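Local structure of tryptophan--tRNA ligase (Aeropyrum pernix, 3A04) at residues G81-G86 / I266-P271; H87-D92 / D309-M314; M136-L141 / S354-A359. The protein catalyses the ATP-dependent joining of L-tryptophan to its cognate tRNA, releasing AMP and diphosphate, as a class I aminoacyl-tRNA synthetase. All blocks are in the same frame, centred on the assembly; numbering follows the deposited sequence.

Contact 1: G81-G86 / I266-P271; sequences GKFHFG and IFLTDP
Phe83 and Leu268 share the one direct backbone hydrogen bond between residues 81-86, part of the HIGH region of this class I synthetase, and residues 266-271, the loop that leads into helix 272-280. Leu268 N gives its hydrogen to Phe83 O over 3.0 Å, nearly straight at 166° and in the carbonyl plane. The same oxygen also accepts from water 2, which in turn accepts from Thr269 OG1, so this buried carbonyl is held by two donors. His84 is the N-cap of helix 85-99, its ND1 accepting from Gly86 N in a weak bond.

The apolar contacts are made by aromatic and branched residues suited to a buried seam. Phe83 meets Leu268 with its ring edge, CD1 lying 3.9 Å from the leucine CD1. That methyl also reaches Phe85, whose ring lies alongside Ile266 and brings CE1 to 3.6 Å from Ile266 CG2. Phe267 turns a face to Lys82: CB of the lysine stands over it, 4.0 Å from the centroid, in a CH-pi contact. The lysine chain bends at chi3 (-81°), which carries CE back over the ring border at CD2 and leads the amine on toward Asp270.

Charge is handled through water and the turn. Asp270 closes a type I turn begun at Phe267; its OD2 accepts from Phe267 N and forms a salt bridge with Lys278. Lys82 NZ stays 4.4 Å from Asp270 OD1, and water 1 joins the two, taking a hydrogen from NZ at 2.8 Å while donating to OD1 and to Thr269 OG1.

Contact 2: H87-D92 / D309-M314; sequences HKLTVD and DLYHLM
Just beyond the start of helix 85-99, which opens within the HIGH region, Lys88 reaches His312 near the end of helix 304-313. Lys88 NZ donates to His312 ND1 at 2.8 Å, with NZ only 14° out of the imidazole plane. The lysine is extended as far as CE, with CG anti to the backbone N (chi1 167°), and slides past the histidine in the opposite direction before a bend at chi4 turns the amine onto ND1. A long, flexible lysine can thus also reach Asp92, one turn along its own helix: the syn lone pair of OD2 receives NZ at 2.7 Å in a salt bridge. Water 4 links the amine to His312 O, and water 5 donates to both Asp92 OD2 and Tyr311 O.

The short helical segments 87-92 and 309-313 cross at 72°, their axes 10.8 Å apart at closest approach. Tyr311 and His312 sit on a wider pi-type turn closed by Met314 N to Asp309 O. Leu89 CD2 lies at the Tyr311 ring edge, 3.8 Å from Tyr311 CD2. A methionine in place of Lys88 would probably leave Asp92 without its counter-charge and His312 ND1 without its donor. Histidine suits its place, accepting at ND1 while its ring meets Phe85 edge-to-face.

Contact 3: M136-L141 / S354-A359; sequences MIALGL and SRLEKA
Arg355 starts toward Ala138 with CG anti to its carbonyl carbon (chi1 -76°), and a bend at chi3 (-73°) turns NE to the carbonyl of Ala138, in the last turn of helix 121-139. There NE donates to Ala138 O at 3.1 Å, with an N-H...O angle of 148°. The donor lies in the carbonyl plane, on a lone pair, although the oxygen is tilted out of the guanidinium plane. Water 6 makes a second link, accepting from Arg355 NH2 at 2.8 Å and donating to the same oxygen over a longer 3.3 Å. Arginine suits this exposed border because its aliphatic part can lie against the neighbouring helix while its N-H groups serve a carbonyl near the helix end.

The rest of the contact is apolar. Ala138 CB points at helix 334-364 and meets Arg355 CB, Leu356 CD1 and Ala359 CB, the last at 4.2 Å. Leu356 has CG on the far side from its backbone N, which brings CD1 to 4.1 Å from Ala138 CB. The small Ala138 lets the backbones come near, its CA 5.4 Å from Arg355 CA. The methyl of Ala359 leaves room for Ile137, whose CG2 is 3.9 Å from Ala359 CB. Leu356 also touches Thr269 and, on helix 121-139, Ala134 and Asn135.

Helix 121-139 stops at Gly140, whose positive phi would press a side chain against the preceding carbonyl oxygen. Gly140 N and Leu141 N reach Met136 O from opposite faces of its plane. Leu141 N to Met136 O, with a weak bond from Gly140 N to Ile137 O, makes the Schellman motif of a helix C-terminus.

Overall arrangement
Helix 85-99 is common to contacts 1 and 2: the former includes its N-terminal end, the latter its next turns, with centres about 12 Å apart. Contact 3 lies about 13 Å from the centre of contact 1 and about 16 Å from that of contact 2. Phe83, Val91 and Leu139 pack together, so the three meet in one shared cluster. Along the chain the first segments come in the order 81-86, 87-92, 136-141 and their partners as 266-271, 309-314, 354-359, so every pair of contacts crosses. The HIGH region and helices 85-99 and 121-139, of the Rossmann-type class I catalytic domain, are thereby tied to loop 266-271 and the later helices 304-313 and 334-364.

Contact 1: G81-G86 / I266-P271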
loop_
_atom_site.group_PDB
_atom_site.type_symbol
_atom_site.label_atom_id
_atom_site.label_comp_id
_atom_site.label_asym_id
_atom_site.label_seq_id
_atom_site.Cartn_x
_atom_site.Cartn_y
_atom_site.Cartn_z
ATOM N N GLY A 81 -9.422 16.572 -14.865
ATOM C CA GLY A 81 -9.670 17.278 -16.134
ATOM C C GLY A 81 -10.714 16.614 -16.988
ATOM O O GLY A 81 -11.382 15.665 -16.568
ATOM N N LYS A 82 -10.904 17.072 -18.221
ATOM C CA LYS A 82 -12.067 16.585 -18.940
ATOM C C LYS A 82 -11.687 15.463 -19.889
ATOM O O LYS A 82 -10.511 15.387 -20.348
ATOM C CB LYS A 82 -12.723 17.757 -19.709
ATOM C CG LYS A 82 -13.247 18.892 -18.742
ATOM C CD LYS A 82 -14.306 19.787 -19.381
ATOM C CE LYS A 82 -13.673 20.827 -20.249
ATOM N NZ LYS A 82 -14.574 22.081 -20.421
ATOM N N PHE A 83 -12.682 14.627 -20.223
ATOM C CA PHE A 83 -12.487 13.515 -21.140
ATOM C C PHE A 83 -12.356 14.026 -22.579
ATOM O O PHE A 83 -13.265 14.764 -23.090
ATOM C CB PHE A 83 -13.718 12.616 -20.996
ATOM C CG PHE A 83 -13.616 11.298 -21.698
ATOM C CD1 PHE A 83 -13.909 11.194 -23.040
ATOM C CD2 PHE A 83 -13.234 10.146 -20.977
ATOM C CE1 PHE A 83 -13.885 9.949 -23.696
ATOM C CE2 PHE A 83 -13.221 8.943 -21.591
ATOM C CZ PHE A 83 -13.530 8.840 -22.974
ATOM N N HIS A 84 -11.287 13.599 -23.263
ATOM C CA HIS A 84 -10.948 14.130 -24.564
ATOM C C HIS A 84 -10.742 13.016 -25.593
ATOM O O HIS A 84 -10.927 11.818 -25.274
ATOM C CB HIS A 84 -9.767 15.167 -24.460
ATOM C CG HIS A 84 -8.505 14.613 -23.859
ATOM N ND1 HIS A 84 -7.924 13.435 -24.290
ATOM C CD2 HIS A 84 -7.725 15.063 -22.837
ATOM C CE1 HIS A 84 -6.809 13.211 -23.603
ATOM N NE2 HIS A 84 -6.649 14.202 -22.742
ATOM N N PHE A 85 -10.395 13.377 -26.837
ATOM C CA PHE A 85 -10.205 12.355 -27.873
ATOM C C PHE A 85 -8.981 11.435 -27.661
ATOM O O PHE A 85 -8.935 10.383 -28.258
ATOM C CB PHE A 85 -10.135 13.053 -29.271
ATOM C CG PHE A 85 -11.525 13.306 -29.831
ATOM C CD1 PHE A 85 -12.334 14.316 -29.333
ATOM C CD2 PHE A 85 -12.039 12.464 -30.799
ATOM C CE1 PHE A 85 -13.679 14.480 -29.880
ATOM C CE2 PHE A 85 -13.280 12.605 -31.296
ATOM C CZ PHE A 85 -14.121 13.614 -30.836
ATOM N N GLY A 86 -8.017 11.857 -26.844
ATOM C CA GLY A 86 -6.921 10.932 -26.404
ATOM C C GLY A 86 -7.568 9.776 -25.618
ATOM O O GLY A 86 -7.314 8.617 -25.856
ATOM N N ILE A 266 -10.108 18.674 -28.301
ATOM C CA ILE A 266 -11.577 18.656 -28.227
ATOM C C ILE A 266 -12.103 17.803 -27.084
ATOM O O ILE A 266 -11.810 16.609 -27.007
ATOM C CB ILE A 266 -12.211 18.046 -29.478
ATOM C CG1 ILE A 266 -11.550 18.590 -30.769
ATOM C CG2 ILE A 266 -13.800 18.063 -29.346
ATOM C CD1 ILE A 266 -11.855 19.967 -31.163
ATOM N N PHE A 267 -12.883 18.397 -26.177
ATOM C CA PHE A 267 -13.488 17.602 -25.131
ATOM C C PHE A 267 -14.790 17.029 -25.622
ATOM O O PHE A 267 -15.556 17.672 -26.413
ATOM C CB PHE A 267 -13.665 18.487 -23.868
ATOM C CG PHE A 267 -12.351 18.990 -23.355
ATOM C CD1 PHE A 267 -11.349 18.083 -22.972
ATOM C CD2 PHE A 267 -12.082 20.345 -23.270
ATOM C CE1 PHE A 267 -10.092 18.531 -22.517
ATOM C CE2 PHE A 267 -10.822 20.827 -22.780
ATOM C CZ PHE A 267 -9.838 19.929 -22.422
ATOM N N LEU A 268 -15.115 15.828 -25.181
ATOM C CA LEU A 268 -16.407 15.224 -25.603
ATOM C C LEU A 268 -17.643 16.033 -25.168
ATOM O O LEU A 268 -18.745 15.849 -25.731
ATOM C CB LEU A 268 -16.506 13.769 -25.183
ATOM C CG LEU A 268 -15.865 13.060 -26.419
ATOM C CD1 LEU A 268 -14.355 13.186 -26.399
ATOM C CD2 LEU A 268 -16.267 11.668 -26.610
ATOM N N THR A 269 -17.452 16.877 -24.167
ATOM C CA THR A 269 -18.575 17.739 -23.696
ATOM C C THR A 269 -18.594 19.156 -24.323
ATOM O O THR A 269 -19.453 19.979 -23.969
ATOM C CB THR A 269 -18.552 17.877 -22.111
ATOM O OG1 THR A 269 -17.280 18.392 -21.745
ATOM C CG2 THR A 269 -18.775 16.516 -21.478
ATOM N N ASP A 270 -17.601 19.466 -25.175
ATOM C CA ASP A 270 -17.544 20.776 -25.816
ATOM C C ASP A 270 -18.837 21.019 -26.618
ATOM O O ASP A 270 -19.297 20.190 -27.389
ATOM C CB ASP A 270 -16.297 20.934 -26.729
ATOM C CG ASP A 270 -15.043 21.223 -25.980
ATOM O OD1 ASP A 270 -15.161 21.589 -24.780
ATOM O OD2 ASP A 270 -13.924 21.090 -26.566
ATOM N N PRO A 271 -19.449 22.182 -26.391
ATOM C CA PRO A 271 -20.545 22.591 -27.235
ATOM C C PRO A 271 -20.041 22.772 -28.686
ATOM O O PRO A 271 -18.860 23.040 -28.954
ATOM C CB PRO A 271 -20.946 23.959 -26.642
ATOM C CG PRO A 271 -20.376 23.937 -25.226
ATOM C CD PRO A 271 -19.047 23.229 -25.450
HETATM O O HOH W 1 -16.251 20.834 -22.265
HETATM O O HOH W 2 -15.401 15.922 -21.989
HETATM O O HOH W 3 -8.592 15.811 -27.677
#

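Contact 2: H87-D92 / D309-M314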
loop_
_atom_site.group_PDB
_atom_site.type_symbol
_atom_site.label_atom_id
_atom_site.label_comp_id
_atom_site.label_asym_id
_atom_site.label_seq_id
_atom_site.Cartn_x
_atom_site.Cartn_y
_atom_site.Cartn_z
ATOM N N HIS A 87 -8.459 10.107 -24.696
ATOM C CA HIS A 87 -9.113 9.092 -23.889
ATOM C C HIS A 87 -10.014 8.280 -24.785
ATOM O O HIS A 87 -10.110 7.034 -24.648
ATOM C CB HIS A 87 -9.928 9.710 -22.727
ATOM C CG HIS A 87 -9.136 10.601 -21.802
ATOM N ND1 HIS A 87 -9.401 11.952 -21.639
ATOM C CD2 HIS A 87 -8.076 10.337 -20.996
ATOM C CE1 HIS A 87 -8.567 12.465 -20.743
ATOM N NE2 HIS A 87 -7.796 11.485 -20.287
ATOM N N LYS A 88 -10.707 8.927 -25.744
ATOM C CA LYS A 88 -11.604 8.153 -26.575
ATOM C C LYS A 88 -10.899 7.031 -27.332
ATOM O O LYS A 88 -11.522 5.972 -27.573
ATOM C CB LYS A 88 -12.372 9.096 -27.590
ATOM C CG LYS A 88 -13.108 8.370 -28.734
ATOM C CD LYS A 88 -13.987 9.408 -29.549
ATOM C CE LYS A 88 -14.724 8.767 -30.759
ATOM N NZ LYS A 88 -13.748 8.041 -31.558
ATOM N N LEU A 89 -9.676 7.306 -27.794
ATOM C CA LEU A 89 -8.929 6.278 -28.550
ATOM C C LEU A 89 -8.750 5.030 -27.694
ATOM O O LEU A 89 -8.850 3.888 -28.201
ATOM C CB LEU A 89 -7.541 6.823 -28.900
ATOM C CG LEU A 89 -6.579 5.911 -29.663
ATOM C CD1 LEU A 89 -7.227 5.547 -30.945
ATOM C CD2 LEU A 89 -5.284 6.662 -29.901
ATOM N N THR A 90 -8.451 5.200 -26.403
ATOM C CA THR A 90 -8.327 4.023 -25.549
ATOM C C THR A 90 -9.669 3.304 -25.411
ATOM O O THR A 90 -9.710 2.082 -25.566
ATOM C CB THR A 90 -7.837 4.405 -24.194
ATOM O OG1 THR A 90 -6.509 4.844 -24.339
ATOM C CG2 THR A 90 -7.856 3.190 -23.199
ATOM N N VAL A 91 -10.766 4.050 -25.136
ATOM C CA VAL A 91 -12.083 3.409 -24.927
ATOM C C VAL A 91 -12.558 2.724 -26.180
ATOM O O VAL A 91 -13.228 1.688 -26.133
ATOM C CB VAL A 91 -13.156 4.467 -24.450
ATOM C CG1 VAL A 91 -14.516 3.866 -24.268
ATOM C CG2 VAL A 91 -12.692 4.999 -23.096
ATOM N N ASP A 92 -12.281 3.345 -27.332
ATOM C CA ASP A 92 -12.671 2.701 -28.585
ATOM C C ASP A 92 -12.015 1.315 -28.704
ATOM O O ASP A 92 -12.642 0.398 -29.181
ATOM C CB ASP A 92 -12.197 3.574 -29.760
ATOM C CG ASP A 92 -13.213 4.753 -30.049
ATOM O OD1 ASP A 92 -14.440 4.741 -29.604
ATOM O OD2 ASP A 92 -12.728 5.720 -30.637
ATOM N N ASP A 309 -9.356 12.923 -38.753
ATOM C CA ASP A 309 -10.093 12.010 -39.681
ATOM C C ASP A 309 -9.624 10.571 -39.582
ATOM O O ASP A 309 -10.405 9.647 -39.527
ATOM C CB ASP A 309 -9.867 12.481 -41.153
ATOM C CG ASP A 309 -10.614 13.773 -41.467
ATOM O OD1 ASP A 309 -11.600 14.064 -40.783
ATOM O OD2 ASP A 309 -10.190 14.501 -42.374
ATOM N N LEU A 310 -8.306 10.391 -39.530
ATOM C CA LEU A 310 -7.733 9.040 -39.529
ATOM C C LEU A 310 -8.024 8.262 -38.196
ATOM O O LEU A 310 -8.270 7.024 -38.210
ATOM C CB LEU A 310 -6.194 9.198 -39.720
ATOM C CG LEU A 310 -5.502 7.845 -40.036
ATOM C CD1 LEU A 310 -5.721 7.317 -41.503
ATOM C CD2 LEU A 310 -4.055 7.983 -39.631
ATOM N N TYR A 311 -7.988 8.982 -37.053
ATOM C CA TYR A 311 -8.074 8.306 -35.732
ATOM C C TYR A 311 -9.521 8.152 -35.291
ATOM O O TYR A 311 -9.820 7.225 -34.542
ATOM C CB TYR A 311 -7.337 9.098 -34.639
ATOM C CG TYR A 311 -5.892 8.803 -34.502
ATOM C CD1 TYR A 311 -5.025 9.097 -35.536
ATOM C CD2 TYR A 311 -5.385 8.160 -33.350
ATOM C CE1 TYR A 311 -3.643 8.791 -35.442
ATOM C CE2 TYR A 311 -4.018 7.886 -33.230
ATOM C CZ TYR A 311 -3.165 8.222 -34.275
ATOM O OH TYR A 311 -1.822 7.968 -34.218
ATOM N N HIS A 312 -10.391 9.055 -35.752
ATOM C CA HIS A 312 -11.797 9.151 -35.279
ATOM C C HIS A 312 -12.883 9.421 -36.290
ATOM O O HIS A 312 -13.908 8.772 -36.242
ATOM C CB HIS A 312 -11.928 10.274 -34.229
ATOM C CG HIS A 312 -10.982 10.094 -33.077
ATOM N ND1 HIS A 312 -11.216 9.157 -32.096
ATOM C CD2 HIS A 312 -9.780 10.666 -32.795
ATOM C CE1 HIS A 312 -10.219 9.197 -31.218
ATOM N NE2 HIS A 312 -9.330 10.095 -31.629
ATOM N N LEU A 313 -12.744 10.489 -37.069
ATOM C CA LEU A 313 -13.967 11.077 -37.736
ATOM C C LEU A 313 -14.423 10.330 -39.013
ATOM O O LEU A 313 -15.607 10.412 -39.409
ATOM C CB LEU A 313 -13.755 12.584 -38.063
ATOM C CG LEU A 313 -13.451 13.478 -36.864
ATOM C CD1 LEU A 313 -13.124 14.936 -37.295
ATOM C CD2 LEU A 313 -14.548 13.296 -35.706
ATOM N N MET A 314 -13.474 9.604 -39.621
ATOM C CA MET A 314 -13.721 8.864 -40.856
ATOM C C MET A 314 -13.334 7.381 -40.721
ATOM O O MET A 314 -12.259 7.001 -41.160
ATOM C CB MET A 314 -12.959 9.493 -42.038
ATOM C CG MET A 314 -13.466 10.877 -42.400
ATOM S SD MET A 314 -12.542 11.735 -43.734
ATOM C CE MET A 314 -13.426 13.302 -43.780
HETATM O O HOH W 4 -14.217 6.726 -34.241
HETATM O O HOH W 5 -11.156 5.709 -32.779
#

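Contact 3: M136-L141 / S354-A359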
loop_
_atom_site.group_PDB
_atom_site.type_symbol
_atom_site.label_atom_id
_atom_site.label_comp_id
_atom_site.label_asym_id
_atom_site.label_seq_id
_atom_site.Cartn_x
_atom_site.Cartn_y
_atom_site.Cartn_z
ATOM N N MET A 136 -17.524 7.138 -21.013
ATOM C CA MET A 136 -17.265 5.802 -21.537
ATOM C C MET A 136 -18.551 5.030 -21.892
ATOM O O MET A 136 -18.654 4.377 -22.914
ATOM C CB MET A 136 -16.505 5.015 -20.474
ATOM C CG MET A 136 -15.048 5.486 -20.476
ATOM S SD MET A 136 -14.166 4.384 -19.270
ATOM C CE MET A 136 -13.546 5.621 -18.195
ATOM N N ILE A 137 -19.547 5.129 -21.036
ATOM C CA ILE A 137 -20.837 4.478 -21.297
ATOM C C ILE A 137 -21.511 5.088 -22.582
ATOM O O ILE A 137 -22.061 4.364 -23.408
ATOM C CB ILE A 137 -21.802 4.745 -20.099
ATOM C CG1 ILE A 137 -21.326 4.076 -18.799
ATOM C CG2 ILE A 137 -23.222 4.197 -20.376
ATOM C CD1 ILE A 137 -20.817 2.699 -18.957
ATOM N N ALA A 138 -21.454 6.410 -22.680
ATOM C CA ALA A 138 -22.092 7.136 -23.804
ATOM C C ALA A 138 -21.366 6.786 -25.118
ATOM O O ALA A 138 -21.982 6.828 -26.228
ATOM C CB ALA A 138 -22.041 8.614 -23.534
ATOM N N LEU A 139 -20.068 6.439 -25.009
ATOM C CA LEU A 139 -19.335 5.940 -26.165
ATOM C C LEU A 139 -19.707 4.566 -26.615
ATOM O O LEU A 139 -19.428 4.229 -27.747
ATOM C CB LEU A 139 -17.790 5.983 -25.954
ATOM C CG LEU A 139 -17.038 7.305 -26.073
ATOM C CD1 LEU A 139 -15.554 7.135 -25.636
ATOM C CD2 LEU A 139 -17.101 8.001 -27.550
ATOM N N GLY A 140 -20.232 3.727 -25.721
ATOM C CA GLY A 140 -20.720 2.427 -26.090
ATOM C C GLY A 140 -20.162 1.296 -25.233
ATOM O O GLY A 140 -20.376 0.134 -25.538
ATOM N N LEU A 141 -19.380 1.641 -24.207
ATOM C CA LEU A 141 -18.887 0.626 -23.270
ATOM C C LEU A 141 -20.098 0.103 -22.480
ATOM O O LEU A 141 -20.967 0.878 -22.086
ATOM C CB LEU A 141 -17.797 1.208 -22.342
ATOM C CG LEU A 141 -16.676 0.284 -21.851
ATOM C CD1 LEU A 141 -15.980 -0.607 -22.951
ATOM C CD2 LEU A 141 -15.594 1.083 -20.976
ATOM N N SER A 354 -26.209 13.653 -26.455
ATOM C CA SER A 354 -27.611 13.259 -26.187
ATOM C C SER A 354 -27.679 12.037 -25.334
ATOM O O SER A 354 -28.724 11.715 -24.751
ATOM C CB SER A 354 -28.385 13.015 -27.498
ATOM O OG SER A 354 -27.967 11.848 -28.197
ATOM N N ARG A 355 -26.571 11.319 -25.253
ATOM C CA ARG A 355 -26.565 10.120 -24.468
ATOM C C ARG A 355 -26.016 10.353 -23.028
ATOM O O ARG A 355 -26.180 9.496 -22.160
ATOM C CB ARG A 355 -25.780 9.046 -25.193
ATOM C CG ARG A 355 -26.546 8.410 -26.370
ATOM C CD ARG A 355 -25.870 7.153 -26.831
ATOM N NE ARG A 355 -24.659 7.492 -27.544
ATOM C CZ ARG A 355 -24.567 7.625 -28.867
ATOM N NH1 ARG A 355 -25.640 7.419 -29.653
ATOM N NH2 ARG A 355 -23.385 7.960 -29.412
ATOM N N LEU A 356 -25.439 11.526 -22.796
ATOM C CA LEU A 356 -24.588 11.758 -21.661
ATOM C C LEU A 356 -25.349 11.970 -20.358
ATOM O O LEU A 356 -24.934 11.461 -19.326
ATOM C CB LEU A 356 -23.643 12.936 -21.908
ATOM C CG LEU A 356 -22.413 13.048 -20.981
ATOM C CD1 LEU A 356 -21.762 11.643 -20.726
ATOM C CD2 LEU A 356 -21.390 14.037 -21.559
ATOM N N GLU A 357 -26.475 12.705 -20.381
ATOM C CA GLU A 357 -27.208 12.911 -19.124
ATOM C C GLU A 357 -27.742 11.609 -18.586
ATOM O O GLU A 357 -27.600 11.340 -17.392
ATOM C CB GLU A 357 -28.293 13.991 -19.240
ATOM C CG GLU A 357 -28.393 14.846 -17.999
ATOM C CD GLU A 357 -27.056 15.486 -17.548
ATOM O OE1 GLU A 357 -26.295 16.036 -18.410
ATOM O OE2 GLU A 357 -26.796 15.441 -16.303
ATOM N N LYS A 358 -28.260 10.739 -19.449
ATOM C CA LYS A 358 -28.685 9.418 -18.991
ATOM C C LYS A 358 -27.519 8.527 -18.548
ATOM O O LYS A 358 -27.609 7.826 -17.567
ATOM C CB LYS A 358 -29.509 8.683 -20.048
ATOM C CG LYS A 358 -28.930 8.615 -21.491
ATOM C CD LYS A 358 -30.045 8.577 -22.649
ATOM C CE LYS A 358 -30.290 9.983 -23.195
ATOM N NZ LYS A 358 -29.640 11.090 -22.260
ATOM N N ALA A 359 -26.425 8.523 -19.307
ATOM C CA ALA A 359 -25.210 7.824 -18.841
ATOM C C ALA A 359 -24.775 8.272 -17.436
ATOM O O ALA A 359 -24.313 7.435 -16.699
ATOM C CB ALA A 359 -24.035 8.021 -19.848
HETATM O O HOH W 6 -20.690 8.502 -28.727
#